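Local structure of beta-N-acetylglucosaminidase (Thermotoga maritima, 3WO8) at residues B[171-176]-B[240-245]; B[393-398]-B[404-409]. The protein probably catalyses the hydrolysis of terminal non-reducing N-acetyl-D-hexosamine residues from N-acetyl-beta-D-hexosaminides. All coordinates share one frame; numbering follows the deposited sequence.

Contact 1: residues B[171-176]-B[240-245]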
loop_
_atom_site.group_PDB
_atom_site.type_symbol
_atom_site.label_atom_id
_atom_site.label_comp_id
_atom_site.label_asym_id
_atom_site.label_seq_id
_atom_site.Cartn_x
_atom_site.Cartn_y
_atom_site.Cartn_z
ATOM N N LYS B 171 14.151 -4.257 19.882
ATOM C CA LYS B 171 15.197 -3.251 19.952
ATOM C C LYS B 171 14.859 -2.187 20.986
ATOM O O LYS B 171 13.693 -2.041 21.355
ATOM C CB LYS B 171 15.458 -2.655 18.565
ATOM C CG LYS B 171 14.262 -2.023 17.870
ATOM C CD LYS B 171 14.525 -1.718 16.379
ATOM C CE LYS B 171 13.750 -0.463 16.001
ATOM N NZ LYS B 171 13.350 -0.351 14.584
ATOM N N HIS B 172 15.866 -1.496 21.534
ATOM C CA HIS B 172 17.310 -1.780 21.356
ATOM C C HIS B 172 17.852 -2.330 22.646
ATOM O O HIS B 172 17.668 -1.707 23.705
ATOM C CB HIS B 172 18.080 -0.505 21.047
ATOM C CG HIS B 172 17.550 0.243 19.866
ATOM N ND1 HIS B 172 16.393 0.998 19.917
ATOM C CD2 HIS B 172 18.012 0.331 18.596
ATOM C CE1 HIS B 172 16.186 1.540 18.734
ATOM N NE2 HIS B 172 17.156 1.155 17.919
ATOM N N PHE B 173 18.512 -3.481 22.566
ATOM C CA PHE B 173 18.928 -4.187 23.768
ATOM C C PHE B 173 20.151 -3.528 24.453
ATOM O O PHE B 173 21.177 -3.289 23.796
ATOM C CB PHE B 173 19.235 -5.656 23.439
ATOM C CG PHE B 173 19.532 -6.502 24.666
ATOM C CD1 PHE B 173 18.503 -6.966 25.468
ATOM C CD2 PHE B 173 20.850 -6.812 25.023
ATOM C CE1 PHE B 173 18.774 -7.716 26.598
ATOM C CE2 PHE B 173 21.127 -7.573 26.147
ATOM C CZ PHE B 173 20.087 -8.024 26.938
ATOM N N PRO B 174 20.082 -3.309 25.784
ATOM C CA PRO B 174 19.037 -3.645 26.767
ATOM C C PRO B 174 18.038 -2.545 27.045
ATOM O O PRO B 174 17.356 -2.560 28.101
ATOM C CB PRO B 174 19.848 -3.883 28.041
ATOM C CG PRO B 174 20.955 -2.913 27.909
ATOM C CD PRO B 174 21.354 -3.003 26.462
ATOM N N GLY B 175 17.958 -1.577 26.144
ATOM C CA GLY B 175 16.980 -0.512 26.312
ATOM C C GLY B 175 17.543 0.894 26.310
ATOM O O GLY B 175 18.295 1.284 27.188
ATOM N N HIS B 176 17.114 1.652 25.313
ATOM C CA HIS B 176 17.496 3.031 25.096
ATOM C C HIS B 176 16.680 4.005 25.928
ATOM O O HIS B 176 17.001 5.166 26.024
ATOM C CB HIS B 176 17.225 3.360 23.637
ATOM C CG HIS B 176 18.308 4.129 22.974
ATOM N ND1 HIS B 176 19.149 3.555 22.048
ATOM C CD2 HIS B 176 18.666 5.431 23.058
ATOM C CE1 HIS B 176 19.999 4.464 21.602
ATOM N NE2 HIS B 176 19.730 5.610 22.205
ATOM N N THR B 240 27.220 -11.285 25.786
ATOM C CA THR B 240 27.396 -12.620 26.369
ATOM C C THR B 240 26.858 -12.763 27.808
ATOM O O THR B 240 26.088 -13.671 28.103
ATOM C CB THR B 240 28.835 -13.082 26.327
ATOM O OG1 THR B 240 29.158 -13.396 24.976
ATOM C CG2 THR B 240 28.989 -14.354 27.161
ATOM N N ASP B 241 27.239 -11.877 28.706
ATOM C CA ASP B 241 26.915 -12.127 30.113
ATOM C C ASP B 241 25.450 -11.883 30.435
ATOM O O ASP B 241 24.781 -12.791 30.913
ATOM C CB ASP B 241 27.894 -11.404 31.078
ATOM C CG ASP B 241 29.383 -11.856 30.869
ATOM O OD1 ASP B 241 29.669 -12.944 30.309
ATOM O OD2 ASP B 241 30.280 -11.090 31.240
ATOM N N VAL B 242 24.932 -10.694 30.158
ATOM C CA VAL B 242 23.496 -10.438 30.417
ATOM C C VAL B 242 22.506 -11.113 29.428
ATOM O O VAL B 242 21.385 -11.462 29.827
ATOM C CB VAL B 242 23.179 -8.941 30.517
ATOM C CG1 VAL B 242 23.232 -8.313 29.151
ATOM C CG2 VAL B 242 21.801 -8.704 31.109
ATOM N N LEU B 243 22.886 -11.304 28.162
ATOM C CA LEU B 243 21.894 -11.763 27.165
ATOM C C LEU B 243 21.999 -13.241 26.874
ATOM O O LEU B 243 21.022 -13.982 27.040
ATOM C CB LEU B 243 21.939 -10.943 25.849
ATOM C CG LEU B 243 21.016 -11.371 24.675
ATOM C CD1 LEU B 243 19.546 -11.291 25.048
ATOM C CD2 LEU B 243 21.246 -10.571 23.414
ATOM N N ARG B 244 23.166 -13.669 26.418
ATOM C CA ARG B 244 23.353 -15.080 26.059
ATOM C C ARG B 244 23.347 -16.081 27.220
ATOM O O ARG B 244 22.961 -17.247 27.017
ATOM C CB ARG B 244 24.644 -15.271 25.330
ATOM C CG ARG B 244 24.705 -14.457 24.074
ATOM C CD ARG B 244 24.572 -15.344 22.888
ATOM N NE ARG B 244 24.759 -14.576 21.664
ATOM C CZ ARG B 244 23.939 -14.587 20.628
ATOM N NH1 ARG B 244 22.845 -15.311 20.654
ATOM N NH2 ARG B 244 24.227 -13.866 19.559
ATOM N N GLU B 245 23.777 -15.632 28.406
ATOM C CA GLU B 245 23.873 -16.491 29.607
ATOM C C GLU B 245 22.750 -16.215 30.571
ATOM O O GLU B 245 21.929 -17.095 30.846
ATOM C CB GLU B 245 25.230 -16.342 30.335
ATOM C CG GLU B 245 26.415 -16.688 29.440
ATOM C CD GLU B 245 27.782 -16.589 30.099
ATOM O OE1 GLU B 245 27.995 -15.787 31.039
ATOM O OE2 GLU B 245 28.676 -17.315 29.632
#

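Contact 2: residues B[393-398]-B[404-409]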
loop_
_atom_site.group_PDB
_atom_site.type_symbol
_atom_site.label_atom_id
_atom_site.label_comp_id
_atom_site.label_asym_id
_atom_site.label_seq_id
_atom_site.Cartn_x
_atom_site.Cartn_y
_atom_site.Cartn_z
ATOM N N ASN B 393 16.757 14.865 -23.221
ATOM C CA ASN B 393 15.856 15.935 -23.624
ATOM C C ASN B 393 14.436 15.372 -23.623
ATOM O O ASN B 393 14.117 14.507 -24.388
ATOM C CB ASN B 393 16.221 16.519 -25.012
ATOM C CG ASN B 393 15.201 17.583 -25.507
ATOM O OD1 ASN B 393 14.494 18.232 -24.710
ATOM N ND2 ASN B 393 15.138 17.774 -26.827
ATOM N N VAL B 394 13.593 15.889 -22.752
ATOM C CA VAL B 394 12.211 15.451 -22.655
ATOM C C VAL B 394 11.270 16.391 -23.398
ATOM O O VAL B 394 11.224 17.589 -23.080
ATOM C CB VAL B 394 11.780 15.451 -21.197
ATOM C CG1 VAL B 394 10.353 14.981 -21.067
ATOM C CG2 VAL B 394 12.714 14.569 -20.378
ATOM N N VAL B 395 10.493 15.861 -24.343
ATOM C CA VAL B 395 9.437 16.660 -24.927
ATOM C C VAL B 395 8.126 15.931 -24.857
ATOM O O VAL B 395 8.045 14.759 -25.169
ATOM C CB VAL B 395 9.735 17.192 -26.357
ATOM C CG1 VAL B 395 10.799 16.392 -27.058
ATOM C CG2 VAL B 395 8.484 17.254 -27.209
ATOM N N ARG B 396 7.095 16.673 -24.475
ATOM C CA ARG B 396 5.787 16.154 -24.265
ATOM C C ARG B 396 4.899 16.497 -25.435
ATOM O O ARG B 396 4.739 17.662 -25.747
ATOM C CB ARG B 396 5.213 16.797 -23.002
ATOM C CG ARG B 396 5.974 16.520 -21.698
ATOM C CD ARG B 396 6.262 15.038 -21.433
ATOM N NE ARG B 396 5.048 14.273 -21.136
ATOM C CZ ARG B 396 4.546 14.110 -19.907
ATOM N NH1 ARG B 396 5.135 14.646 -18.850
ATOM N NH2 ARG B 396 3.455 13.392 -19.722
ATOM N N TYR B 397 4.287 15.504 -26.072
ATOM C CA TYR B 397 3.390 15.779 -27.219
ATOM C C TYR B 397 1.993 15.313 -26.952
ATOM O O TYR B 397 1.787 14.491 -26.074
ATOM C CB TYR B 397 3.878 15.110 -28.470
ATOM C CG TYR B 397 3.801 13.615 -28.432
ATOM C CD1 TYR B 397 4.820 12.867 -27.887
ATOM C CD2 TYR B 397 2.723 12.941 -28.987
ATOM C CE1 TYR B 397 4.761 11.486 -27.860
ATOM C CE2 TYR B 397 2.658 11.569 -28.979
ATOM C CZ TYR B 397 3.679 10.856 -28.406
ATOM O OH TYR B 397 3.615 9.509 -28.417
ATOM N N THR B 398 1.024 15.844 -27.695
ATOM C CA THR B 398 -0.391 15.459 -27.466
ATOM C C THR B 398 -0.673 14.349 -28.439
ATOM O O THR B 398 -0.221 14.379 -29.590
ATOM C CB THR B 398 -1.434 16.619 -27.532
ATOM O OG1 THR B 398 -1.415 17.251 -28.806
ATOM C CG2 THR B 398 -1.149 17.697 -26.448
ATOM N N GLU B 404 5.948 16.506 -32.475
ATOM C CA GLU B 404 6.769 17.499 -33.165
ATOM C C GLU B 404 8.091 16.839 -33.570
ATOM O O GLU B 404 8.589 15.913 -32.890
ATOM C CB GLU B 404 7.023 18.719 -32.257
ATOM C CG GLU B 404 7.537 18.395 -30.823
ATOM C CD GLU B 404 6.487 18.536 -29.671
ATOM O OE1 GLU B 404 6.624 19.504 -28.881
ATOM O OE2 GLU B 404 5.542 17.705 -29.519
ATOM N N PHE B 405 8.646 17.280 -34.692
ATOM C CA PHE B 405 9.889 16.696 -35.187
ATOM C C PHE B 405 10.962 17.034 -34.188
ATOM O O PHE B 405 10.938 18.117 -33.584
ATOM C CB PHE B 405 10.290 17.246 -36.554
ATOM C CG PHE B 405 11.579 16.666 -37.061
ATOM C CD1 PHE B 405 11.595 15.424 -37.679
ATOM C CD2 PHE B 405 12.777 17.329 -36.862
ATOM C CE1 PHE B 405 12.783 14.865 -38.121
ATOM C CE2 PHE B 405 13.966 16.770 -37.285
ATOM C CZ PHE B 405 13.973 15.535 -37.917
ATOM N N VAL B 406 11.897 16.119 -34.002
ATOM C CA VAL B 406 12.895 16.301 -32.966
ATOM C C VAL B 406 14.188 15.628 -33.373
ATOM O O VAL B 406 14.164 14.706 -34.155
ATOM C CB VAL B 406 12.363 15.758 -31.612
ATOM C CG1 VAL B 406 12.534 14.246 -31.491
ATOM C CG2 VAL B 406 13.029 16.473 -30.443
ATOM N N GLU B 407 15.318 16.096 -32.852
ATOM C CA GLU B 407 16.614 15.454 -33.140
ATOM C C GLU B 407 17.205 14.920 -31.845
ATOM O O GLU B 407 16.723 15.246 -30.762
ATOM C CB GLU B 407 17.586 16.398 -33.842
ATOM C CG GLU B 407 17.590 17.850 -33.352
ATOM C CD GLU B 407 16.648 18.784 -34.129
ATOM O OE1 GLU B 407 16.237 18.459 -35.275
ATOM O OE2 GLU B 407 16.319 19.871 -33.593
ATOM N N GLY B 408 18.225 14.080 -31.977
ATOM C CA GLY B 408 18.901 13.474 -30.822
ATOM C C GLY B 408 19.840 12.387 -31.304
ATOM O O GLY B 408 19.764 11.985 -32.462
ATOM N N ASP B 409 20.730 11.904 -30.451
ATOM C CA ASP B 409 21.560 10.741 -30.831
ATOM C C ASP B 409 20.669 9.496 -30.928
ATOM O O ASP B 409 20.897 8.574 -31.734
ATOM C CB ASP B 409 22.665 10.471 -29.794
ATOM C CG ASP B 409 23.613 11.653 -29.615
ATOM O OD1 ASP B 409 23.678 12.506 -30.541
ATOM O OD2 ASP B 409 24.268 11.716 -28.542
#

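Contact 1: residues B[171-176]-B[240-245]
In the TIM barrel of this family 3 glycosidase, Phe-173 at the end of strand 167-173 packs outward against Val-242 and Leu-243 of helix 236-247, the helix of the beta-alpha-beta crossover from strand 216-219 to strand 253-257. The segment 171-176 carries the Lys-His-Phe-Pro-Gly-His signature of family 3 beta-N-acetylglucosaminidases, and its chain is bent by cis peptide bonds before His-172 and before Pro-174. While Lys-171 meets Glu-76 in a salt bridge and His-172 bonds to Asp-128, the phenylalanine that follows them turns into the apolar layer between strands and helices. Its ring CG stands anti to the backbone N (chi1 -174°), which carries the ring out to the helix.

The two helix residues meet that ring differently. Val-242 comes to its edge, near the ring plane, with CG1 3.7 Å from Phe-173 CE2. Leu-243 lies over a face: its CD1 sits 4.1 Å from the ring centroid and 23° off the normal, a CH-pi contact. The leucine also comes in close at its base, where CB lies 3.5 Å from Phe-173 CE2. A forked side chain suits this place, since Leu-243 CD2 reaches Phe-173 CD2 at 4.1 Å while its sister methyl covers the other part of the ring. On the opposite face Pro-174 CB stands 4.1 Å above the ring centre, so the aromatic plate is held between a leucine methyl and its own neighbouring proline. Phe-205 adds an edge-to-face ring contact, and Ile-238 and Ile-247 of the same helix also touch Phe-173. The helix itself widens here into a pi-type turn, marked by a weak bond from Glu-245 N to Thr-240 O at 3.0 Å.

Contact 2: residues B[393-398]-B[404-409]
Val-395 overlaps the side chains of Glu-404 and Val-406, which lie across one face of strand 391-397, an outermost strand of the C-terminal mixed sheet. The segment 404-409 belongs to the loop that leads from this strand past strand 357-363 to strand 411-415. It runs back against the direction of the strand, Tyr-397 facing Glu-404 with CA atoms 7.1 Å apart and Asn-393 facing Gly-408 at 8.2 Å. Such spacing is too wide for backbone pairing, so side chains make the contact, and strand 391-397 takes its backbone bonds from strand 357-363.

The two methyls of Val-395 divide the work. CG1 meets Val-406 CG2 at 4.1 Å, the two side chains passing alongside one another from opposed sides; Val-406 also rests on Thr-359 and Ile-411 and so joins the loop to the neighbouring strands. Val-395 CG2 instead lies against the carboxylate, 3.4 Å from Glu-404 OE1. A bend at chi2 (-105°) folds the carboxylate in over the strand. Its second oxygen, OE2, approaches Tyr-397 CB at 3.3 Å.

Alternation along the strand sorts the residue types. Asn-393, Val-395 and Tyr-397 start toward the loop, although the tyrosine ring then turns from it, placing its OH on Phe-414 O and its ring against His-427. Arg-396 points to the other side, where it forms a salt bridge with Asp-379 and bonds to Pro-363 O and Val-362 O. Within the two segments the carboxylate of the exposed glutamate meets carbon, and the carbonyl of Arg-396 at longer range, with no N-H donor; the loop thus rests on the strand through van der Waals contact and the aliphatic overlap of two valines.

Contact 1 is buried within the TIM-barrel domain, whereas contact 2 lies at the surface of the C-terminal domain. Their centres are 60 Å apart, on opposite sides of the centre of the chain, and they share no strand or helix. Contact 1 joins a barrel strand to a helix distant in sequence; contact 2 lays a loop over the strand it has just left. Neither relies on hydrogen bonds between its segments, yet the chemistry suits the place: an aromatic ring packed against aliphatic groups in the interior, and beta-branched side chains mixed with a charged glutamate and an asparagine amide where solvent is near.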